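Local coordinates for protein DNA primase (Aquifex aeolicus, PDB 2AU3) that is a DnaG-family primase, which probably synthesises the short RNA primers that DNA polymerase extends during DNA replication, at residues E22-E27 against Y33-P38; V17-E22 against K69-Y74. All coordinates share one frame; numbering follows the deposited sequence.

How the interactions relate
Both contacts belong to the N-terminal zinc-binding domain and start from helix 16-23, interaction 2 using its side chains and interaction 1 the chain that leaves it: two ways in which a small domain holds its parts together. Interaction 1 lies at the surface: the loop that follows the helix and the first strand of a hairpin meet the second strand through backbone hydrogen bonds, a threonine hydroxyl bonded to a backbone carbonyl and a long salt bridge, with two leucines packed against the threonine methyl. Interaction 2 is buried and brings together helices far apart in sequence through hydrocarbon and one aromatic face, without a hydrogen bond. Tyr23 ties them together, its ring meeting Phe70 and Tyr74.

Interaction 1: residues E22-E27 against Y33-P38; sequences EYLNLE and YRTNCP. With ZN (zinc ion), chain B.
Thr35 meets Leu24, Asn25 and Leu26 with a polar branch turned to the Asn25 carbonyl and a methyl branch to the two leucines. Its OG1, anti to the backbone N (chi1 -175°), donates to Asn25 O at 2.7 Å, tilted 33° from the carbonyl plane. The same torsion turns CG2 to the leucines: Leu24 CD1 and Leu26 CD2 each approach Thr35 CG2 to 3.7 Å, Leu24 crossing it at about a right angle. Leu24 CD1 also reaches Pro38 CG. Leu26 and Tyr33 likewise cross almost perpendicularly, CB to CB at 3.9 Å. Glu27 and Arg34 instead run side by side in the same direction. Their backbones form an antiparallel hydrogen-bonded pair, with Arg34 N to Glu27 O at 2.9 Å. Their ends make a long salt bridge, Glu27 OE1 to Arg34 NH2 at 3.5 Å. The carboxylate and guanidinium planes are twisted 66° apart; a water that donates to Glu27 OE1 and accepts from Arg34 NE helps join them. This is the opening hairpin of the zinc-ribbon sheet, and Cys37 beyond it binds zinc with His40, Cys58 and Cys61. Strand 47-50 pairs with strand 32-35, while Leu24 touches Phe70 of helix 67-75.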
ATOM      1  N   GLU A  22     -10.403  23.872 -18.419  1.00 26.06           N
ATOM      2  CA  GLU A  22     -10.216  24.245 -19.820  1.00 27.30           C
ATOM      3  C   GLU A  22     -10.777  23.172 -20.774  1.00 27.19           C
ATOM      4  O   GLU A  22     -11.301  23.493 -21.844  1.00 27.41           O
ATOM      5  CB  GLU A  22      -8.727  24.459 -20.111  1.00 27.96           C
ATOM      6  CG  GLU A  22      -8.070  25.542 -19.250  1.00 30.09           C
ATOM      7  CD  GLU A  22      -7.076  26.393 -20.025  1.00 34.64           C
ATOM      8  OE1 GLU A  22      -6.074  25.854 -20.538  1.00 34.62           O
ATOM      9  OE2 GLU A  22      -7.282  27.615 -20.107  1.00 36.97           O
ATOM     10  N   TYR A  23     -10.672  21.907 -20.368  1.00 26.20           N
ATOM     11  CA  TYR A  23     -11.023  20.771 -21.225  1.00 25.50           C
ATOM     12  C   TYR A  23     -12.414  20.256 -20.928  1.00 25.00           C
ATOM     13  O   TYR A  23     -13.183  19.960 -21.848  1.00 25.41           O
ATOM     14  CB  TYR A  23     -10.060  19.621 -20.996  1.00 25.64           C
ATOM     15  CG  TYR A  23      -8.669  19.859 -21.477  1.00 25.18           C
ATOM     16  CD1 TYR A  23      -8.315  19.580 -22.800  1.00 24.83           C
ATOM     17  CD2 TYR A  23      -7.689  20.327 -20.613  1.00 21.68           C
ATOM     18  CE1 TYR A  23      -7.025  19.772 -23.239  1.00 24.97           C
ATOM     19  CE2 TYR A  23      -6.406  20.568 -21.059  1.00 23.82           C
ATOM     20  CZ  TYR A  23      -6.076  20.259 -22.359  1.00 23.52           C
ATOM     21  OH  TYR A  23      -4.808  20.466 -22.793  1.00 28.89           O
ATOM     22  N   LEU A  24     -12.741  20.153 -19.638  1.00 24.33           N
ATOM     23  CA  LEU A  24     -13.995  19.534 -19.213  1.00 24.24           C
ATOM     24  C   LEU A  24     -14.968  20.474 -18.487  1.00 24.89           C
ATOM     25  O   LEU A  24     -14.562  21.466 -17.857  1.00 23.33           O
ATOM     26  CB  LEU A  24     -13.725  18.285 -18.349  1.00 23.85           C
ATOM     27  CG  LEU A  24     -12.699  17.271 -18.889  1.00 21.47           C
ATOM     28  CD1 LEU A  24     -12.426  16.134 -17.892  1.00 17.68           C
ATOM     29  CD2 LEU A  24     -13.117  16.728 -20.260  1.00 20.17           C
ATOM     30  N   ASN A  25     -16.255  20.147 -18.599  1.00 25.40           N
ATOM     31  CA  ASN A  25     -17.290  20.781 -17.805  1.00 27.17           C
ATOM     32  C   ASN A  25     -17.304  20.176 -16.406  1.00 26.92           C
ATOM     33  O   ASN A  25     -17.747  19.042 -16.217  1.00 27.22           O
ATOM     34  CB  ASN A  25     -18.668  20.597 -18.456  1.00 28.18           C
ATOM     35  CG  ASN A  25     -18.662  20.907 -19.939  0.50 31.25           C
ATOM     36  OD1 ASN A  25     -18.349  22.019 -20.345  0.50 35.50           O
ATOM     37  ND2 ASN A  25     -19.022  19.921 -20.756  0.50 33.75           N
ATOM     38  N   LEU A  26     -16.822  20.934 -15.428  1.00 26.63           N
ATOM     39  CA  LEU A  26     -16.679  20.413 -14.083  1.00 26.65           C
ATOM     40  C   LEU A  26     -17.832  20.928 -13.234  1.00 26.88           C
ATOM     41  O   LEU A  26     -18.110  22.138 -13.219  1.00 27.17           O
ATOM     42  CB  LEU A  26     -15.324  20.808 -13.477  1.00 26.48           C
ATOM     43  CG  LEU A  26     -14.047  20.238 -14.114  1.00 26.03           C
ATOM     44  CD1 LEU A  26     -12.827  20.774 -13.404  1.00 26.37           C
ATOM     45  CD2 LEU A  26     -14.041  18.721 -14.104  1.00 25.90           C
ATOM     46  N   GLU A  27     -18.523  20.005 -12.571  1.00 25.73           N
ATOM     47  CA  GLU A  27     -19.553  20.361 -11.602  1.00 25.92           C
ATOM     48  C   GLU A  27     -18.975  20.215 -10.203  1.00 25.24           C
ATOM     49  O   GLU A  27     -18.323  19.218  -9.907  1.00 24.08           O
ATOM     50  CB  GLU A  27     -20.760  19.428 -11.716  1.00 26.45           C
ATOM     51  CG  GLU A  27     -21.916  19.855 -10.805  1.00 30.90           C
ATOM     52  CD  GLU A  27     -22.888  18.735 -10.461  1.00 37.99           C
ATOM     53  OE1 GLU A  27     -22.694  17.589 -10.942  1.00 40.68           O
ATOM     54  OE2 GLU A  27     -23.862  19.007  -9.701  1.00 41.80           O
ATOM     55  N   TYR A  33     -14.646  18.289  -7.703  1.00 23.55           N
ATOM     56  CA  TYR A  33     -15.376  18.474  -8.956  1.00 23.81           C
ATOM     57  C   TYR A  33     -15.527  17.134  -9.614  1.00 23.88           C
ATOM     58  O   TYR A  33     -14.689  16.254  -9.434  1.00 24.10           O
ATOM     59  CB  TYR A  33     -14.644  19.429  -9.897  1.00 23.07           C
ATOM     60  CG  TYR A  33     -14.602  20.845  -9.393  1.00 23.51           C
ATOM     61  CD1 TYR A  33     -15.619  21.739  -9.703  1.00 24.40           C
ATOM     62  CD2 TYR A  33     -13.542  21.297  -8.612  1.00 23.89           C
ATOM     63  CE1 TYR A  33     -15.593  23.045  -9.240  1.00 24.98           C
ATOM     64  CE2 TYR A  33     -13.503  22.607  -8.147  1.00 25.26           C
ATOM     65  CZ  TYR A  33     -14.527  23.481  -8.474  1.00 26.43           C
ATOM     66  OH  TYR A  33     -14.523  24.786  -8.001  1.00 29.78           O
ATOM     67  N   ARG A  34     -16.621  16.958 -10.347  1.00 24.11           N
ATOM     68  CA  ARG A  34     -16.815  15.734 -11.087  1.00 25.26           C
ATOM     69  C   ARG A  34     -17.394  16.032 -12.464  1.00 25.25           C
ATOM     70  O   ARG A  34     -17.997  17.099 -12.690  1.00 24.93           O
ATOM     71  CB  ARG A  34     -17.693  14.742 -10.315  1.00 26.31           C
ATOM     72  CG  ARG A  34     -19.155  14.990 -10.497  1.00 29.06           C
ATOM     73  CD  ARG A  34     -20.077  13.836 -10.124  1.00 32.51           C
ATOM     74  NE  ARG A  34     -21.464  14.290 -10.285  1.00 36.62           N
ATOM     75  CZ  ARG A  34     -22.475  13.932  -9.512  1.00 38.03           C
ATOM     76  NH1 ARG A  34     -22.289  13.094  -8.505  1.00 40.91           N
ATOM     77  NH2 ARG A  34     -23.677  14.426  -9.740  1.00 41.81           N
ATOM     78  N   THR A  35     -17.190  15.087 -13.374  1.00 25.07           N
ATOM     79  CA  THR A  35     -17.657  15.192 -14.753  1.00 25.85           C
ATOM     80  C   THR A  35     -17.597  13.785 -15.352  1.00 25.89           C
ATOM     81  O   THR A  35     -17.237  12.826 -14.647  1.00 25.84           O
ATOM     82  CB  THR A  35     -16.777  16.208 -15.539  1.00 26.19           C
ATOM     83  OG1 THR A  35     -17.302  16.410 -16.861  1.00 28.22           O
ATOM     84  CG2 THR A  35     -15.392  15.657 -15.785  1.00 25.36           C
ATOM     85  N   ASN A  36     -17.998  13.622 -16.611  1.00 26.04           N
ATOM     86  CA  ASN A  36     -17.920  12.293 -17.221  1.00 26.04           C
ATOM     87  C   ASN A  36     -16.505  12.094 -17.705  1.00 25.35           C
ATOM     88  O   ASN A  36     -15.885  13.023 -18.230  1.00 24.58           O
ATOM     89  CB  ASN A  36     -18.901  12.107 -18.392  1.00 26.63           C
ATOM     90  CG  ASN A  36     -20.330  12.456 -18.032  1.00 27.93           C
ATOM     91  OD1 ASN A  36     -21.087  11.619 -17.543  1.00 31.83           O
ATOM     92  ND2 ASN A  36     -20.718  13.688 -18.312  1.00 25.17           N
ATOM     93  N   CYS A  37     -16.005  10.875 -17.572  1.00 25.43           N
ATOM     94  CA  CYS A  37     -14.629  10.587 -17.964  1.00 25.20           C
ATOM     95  C   CYS A  37     -14.432  10.662 -19.494  1.00 25.68           C
ATOM     96  O   CYS A  37     -15.227  10.110 -20.248  1.00 24.66           O
ATOM     97  CB  CYS A  37     -14.205   9.224 -17.426  1.00 25.12           C
ATOM     98  SG  CYS A  37     -12.474   8.824 -17.735  1.00 25.64           S
ATOM     99  N   PRO A  38     -13.379  11.350 -19.939  1.00 26.24           N
ATOM    100  CA  PRO A  38     -13.079  11.453 -21.375  1.00 27.59           C
ATOM    101  C   PRO A  38     -12.245  10.268 -21.887  1.00 28.72           C
ATOM    102  O   PRO A  38     -11.949  10.208 -23.085  1.00 28.74           O
ATOM    103  CB  PRO A  38     -12.244  12.740 -21.456  1.00 27.28           C
ATOM    104  CG  PRO A  38     -11.509  12.786 -20.123  1.00 27.42           C
ATOM    105  CD  PRO A  38     -12.395  12.076 -19.116  1.00 25.51           C
TER
HETATM  106 ZN    ZN B 501     -12.457   6.821 -16.670  1.00 29.93          ZN
HETATM  107  O   HOH W   1     -21.015  15.653 -12.946  1.00 35.29           O

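Interaction 2: residues V17-E22 against K69-Y74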
ATOM      1  N   VAL A  17      -7.465  22.241 -10.957  1.00 20.68           N
ATOM      2  CA  VAL A  17      -8.824  22.683 -11.244  1.00 21.98           C
ATOM      3  C   VAL A  17      -8.841  23.614 -12.463  1.00 21.89           C
ATOM      4  O   VAL A  17      -9.620  23.413 -13.399  1.00 22.29           O
ATOM      5  CB  VAL A  17      -9.481  23.347  -9.995  1.00 22.41           C
ATOM      6  CG1 VAL A  17     -10.832  23.972 -10.337  1.00 24.75           C
ATOM      7  CG2 VAL A  17      -9.666  22.326  -8.895  1.00 22.69           C
ATOM      8  N   ASP A  18      -7.971  24.616 -12.472  1.00 22.20           N
ATOM      9  CA  ASP A  18      -7.864  25.491 -13.652  1.00 22.63           C
ATOM     10  C   ASP A  18      -7.502  24.711 -14.929  1.00 22.24           C
ATOM     11  O   ASP A  18      -8.094  24.952 -15.992  1.00 22.67           O
ATOM     12  CB  ASP A  18      -6.848  26.626 -13.440  1.00 22.60           C
ATOM     13  CG  ASP A  18      -7.225  27.557 -12.292  1.00 24.50           C
ATOM     14  OD1 ASP A  18      -8.431  27.805 -12.069  1.00 25.19           O
ATOM     15  OD2 ASP A  18      -6.370  28.096 -11.558  1.00 26.50           O
ATOM     16  N   VAL A  19      -6.541  23.789 -14.856  1.00 22.41           N
ATOM     17  CA  VAL A  19      -6.178  23.099 -16.114  1.00 22.44           C
ATOM     18  C   VAL A  19      -7.228  22.162 -16.671  1.00 22.35           C
ATOM     19  O   VAL A  19      -7.490  22.203 -17.873  1.00 22.34           O
ATOM     20  CB  VAL A  19      -4.682  22.565 -16.254  1.00 23.38           C
ATOM     21  CG1 VAL A  19      -3.863  22.729 -15.017  1.00 23.04           C
ATOM     22  CG2 VAL A  19      -4.602  21.141 -16.840  1.00 22.28           C
ATOM     23  N   ILE A  20      -7.869  21.361 -15.819  1.00 21.42           N
ATOM     24  CA  ILE A  20      -8.871  20.433 -16.313  1.00 21.44           C
ATOM     25  C   ILE A  20     -10.161  21.159 -16.764  1.00 21.96           C
ATOM     26  O   ILE A  20     -10.847  20.715 -17.702  1.00 21.78           O
ATOM     27  CB  ILE A  20      -9.131  19.307 -15.271  1.00 21.17           C
ATOM     28  CG1 ILE A  20      -7.801  18.567 -14.968  1.00 20.80           C
ATOM     29  CG2 ILE A  20     -10.214  18.342 -15.770  1.00 21.66           C
ATOM     30  CD1 ILE A  20      -7.926  17.167 -14.297  1.00 20.66           C
ATOM     31  N   SER A  21     -10.475  22.276 -16.116  1.00 22.09           N
ATOM     32  CA  SER A  21     -11.665  23.058 -16.478  1.00 24.54           C
ATOM     33  C   SER A  21     -11.608  23.639 -17.903  1.00 25.32           C
ATOM     34  O   SER A  21     -12.643  23.871 -18.515  1.00 25.93           O
ATOM     35  CB  SER A  21     -11.913  24.181 -15.461  1.00 24.97           C
ATOM     36  OG  SER A  21     -13.191  24.775 -15.676  1.00 28.72           O
ATOM     37  N   GLU A  22     -10.403  23.872 -18.419  1.00 26.06           N
ATOM     38  CA  GLU A  22     -10.216  24.245 -19.820  1.00 27.30           C
ATOM     39  C   GLU A  22     -10.777  23.172 -20.774  1.00 27.19           C
ATOM     40  O   GLU A  22     -11.301  23.493 -21.844  1.00 27.41           O
ATOM     41  CB  GLU A  22      -8.727  24.459 -20.111  1.00 27.96           C
ATOM     42  CG  GLU A  22      -8.070  25.542 -19.250  1.00 30.09           C
ATOM     43  CD  GLU A  22      -7.076  26.393 -20.025  1.00 34.64           C
ATOM     44  OE1 GLU A  22      -6.074  25.854 -20.538  1.00 34.62           O
ATOM     45  OE2 GLU A  22      -7.282  27.615 -20.107  1.00 36.97           O
ATOM     46  N   LYS A  69      -0.210  15.184 -16.071  1.00 17.97           N
ATOM     47  CA  LYS A  69      -0.587  13.868 -16.542  1.00 18.81           C
ATOM     48  C   LYS A  69      -1.947  13.905 -17.248  1.00 18.39           C
ATOM     49  O   LYS A  69      -2.126  13.252 -18.275  1.00 18.71           O
ATOM     50  CB  LYS A  69      -0.618  12.880 -15.379  1.00 19.39           C
ATOM     51  CG  LYS A  69      -1.273  11.564 -15.730  1.00 21.10           C
ATOM     52  CD  LYS A  69      -0.661  10.448 -14.919  1.00 25.36           C
ATOM     53  CE  LYS A  69      -0.962   9.107 -15.528  1.00 26.58           C
ATOM     54  NZ  LYS A  69      -1.200   8.116 -14.451  1.00 27.54           N
ATOM     55  N   PHE A  70      -2.900  14.674 -16.714  1.00 18.08           N
ATOM     56  CA  PHE A  70      -4.179  14.827 -17.416  1.00 18.46           C
ATOM     57  C   PHE A  70      -3.954  15.326 -18.860  1.00 18.63           C
ATOM     58  O   PHE A  70      -4.515  14.791 -19.813  1.00 19.92           O
ATOM     59  CB  PHE A  70      -5.153  15.765 -16.688  1.00 16.69           C
ATOM     60  CG  PHE A  70      -6.434  15.987 -17.467  1.00 18.95           C
ATOM     61  CD1 PHE A  70      -7.483  15.061 -17.399  1.00 18.67           C
ATOM     62  CD2 PHE A  70      -6.551  17.069 -18.334  1.00 18.81           C
ATOM     63  CE1 PHE A  70      -8.653  15.236 -18.151  1.00 20.94           C
ATOM     64  CE2 PHE A  70      -7.732  17.256 -19.092  1.00 21.31           C
ATOM     65  CZ  PHE A  70      -8.765  16.336 -19.008  1.00 20.65           C
ATOM     66  N   VAL A  71      -3.166  16.382 -19.003  1.00 19.20           N
ATOM     67  CA  VAL A  71      -2.924  16.962 -20.325  1.00 19.69           C
ATOM     68  C   VAL A  71      -2.242  15.935 -21.232  1.00 20.22           C
ATOM     69  O   VAL A  71      -2.637  15.767 -22.410  1.00 20.20           O
ATOM     70  CB  VAL A  71      -2.118  18.296 -20.240  1.00 19.52           C
ATOM     71  CG1 VAL A  71      -1.766  18.826 -21.648  1.00 18.09           C
ATOM     72  CG2 VAL A  71      -2.897  19.329 -19.448  1.00 18.52           C
ATOM     73  N   SER A  72      -1.269  15.207 -20.669  1.00 20.41           N
ATOM     74  CA  SER A  72      -0.589  14.136 -21.410  1.00 20.83           C
ATOM     75  C   SER A  72      -1.581  13.136 -21.982  1.00 20.30           C
ATOM     76  O   SER A  72      -1.432  12.678 -23.131  1.00 19.48           O
ATOM     77  CB  SER A  72       0.402  13.391 -20.501  1.00 21.17           C
ATOM     78  OG  SER A  72       1.072  12.385 -21.221  0.50 24.21           O
ATOM     79  N   LEU A  73      -2.578  12.773 -21.184  1.00 19.92           N
ATOM     80  CA  LEU A  73      -3.552  11.783 -21.633  1.00 21.82           C
ATOM     81  C   LEU A  73      -4.537  12.404 -22.610  1.00 21.95           C
ATOM     82  O   LEU A  73      -4.822  11.826 -23.668  1.00 22.61           O
ATOM     83  CB  LEU A  73      -4.287  11.116 -20.456  1.00 21.46           C
ATOM     84  CG  LEU A  73      -3.462  10.279 -19.475  1.00 22.23           C
ATOM     85  CD1 LEU A  73      -4.301   9.973 -18.204  1.00 23.99           C
ATOM     86  CD2 LEU A  73      -2.988   8.998 -20.121  1.00 24.22           C
ATOM     87  N   TYR A  74      -5.038  13.587 -22.281  1.00 22.29           N
ATOM     88  CA  TYR A  74      -5.945  14.275 -23.193  1.00 23.05           C
ATOM     89  C   TYR A  74      -5.316  14.539 -24.574  1.00 23.63           C
ATOM     90  O   TYR A  74      -5.934  14.260 -25.605  1.00 23.09           O
ATOM     91  CB  TYR A  74      -6.494  15.574 -22.582  1.00 23.95           C
ATOM     92  CG  TYR A  74      -7.788  16.014 -23.247  1.00 24.97           C
ATOM     93  CD1 TYR A  74      -9.028  15.575 -22.771  1.00 25.58           C
ATOM     94  CD2 TYR A  74      -7.761  16.816 -24.390  1.00 24.27           C
ATOM     95  CE1 TYR A  74     -10.221  15.967 -23.406  1.00 26.60           C
ATOM     96  CE2 TYR A  74      -8.940  17.224 -25.024  1.00 25.23           C
ATOM     97  CZ  TYR A  74     -10.160  16.796 -24.535  1.00 26.43           C
ATOM     98  OH  TYR A  74     -11.307  17.200 -25.176  1.00 29.75           O
TER
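Ile20 lies across one face of the Phe70 ring in a CH-pi contact. Its CG1 stands 4.1 Å from the ring centroid, 21° off the ring normal, so that the methylene sits over the aromatic face but is displaced toward the rim. The isoleucine spans much of the length of the ring: CD1 comes to 3.7 Å from Phe70 CG near the root of the side chain, whereas the other branch, CG2, reaches Phe70 CZ at 4.1 Å. With chi1 at 176° the Phe70 ring swings away from its own backbone N and lies against Ile20, and the two side chains approach each other obliquely. The same ring also meets that of Tyr23, one residue beyond 17-22, edge to face.

Purely aliphatic contact is supplied by the neighbouring pair, Val19 and Val71. A single methyl from each takes part, Val19 CG2 against Val71 CG2 at 3.6 Å, with the side chains crossing at about a right angle. Both pairs are buried, and no hydrogen bond spans the helices.

The zinc ribbon of DnaG primases is a small antiparallel sheet accompanied by helices, and here helix 16-23, which precedes the sheet, packs against helix 67-75, which follows it. The hydrophobic layer extends to the sheet itself, since Ile20 also touches Phe56 on strand 55-58. The zinc ion is about 9 Å from the nearest atom of the Phe70 side chain, close by but not in contact.

Polar interactions belong to the surroundings. Lys69 NZ forms salt bridges with Asp110 and Asp114 of helix 101-122, while Glu22 pairs with Arg89 of helix 79-90.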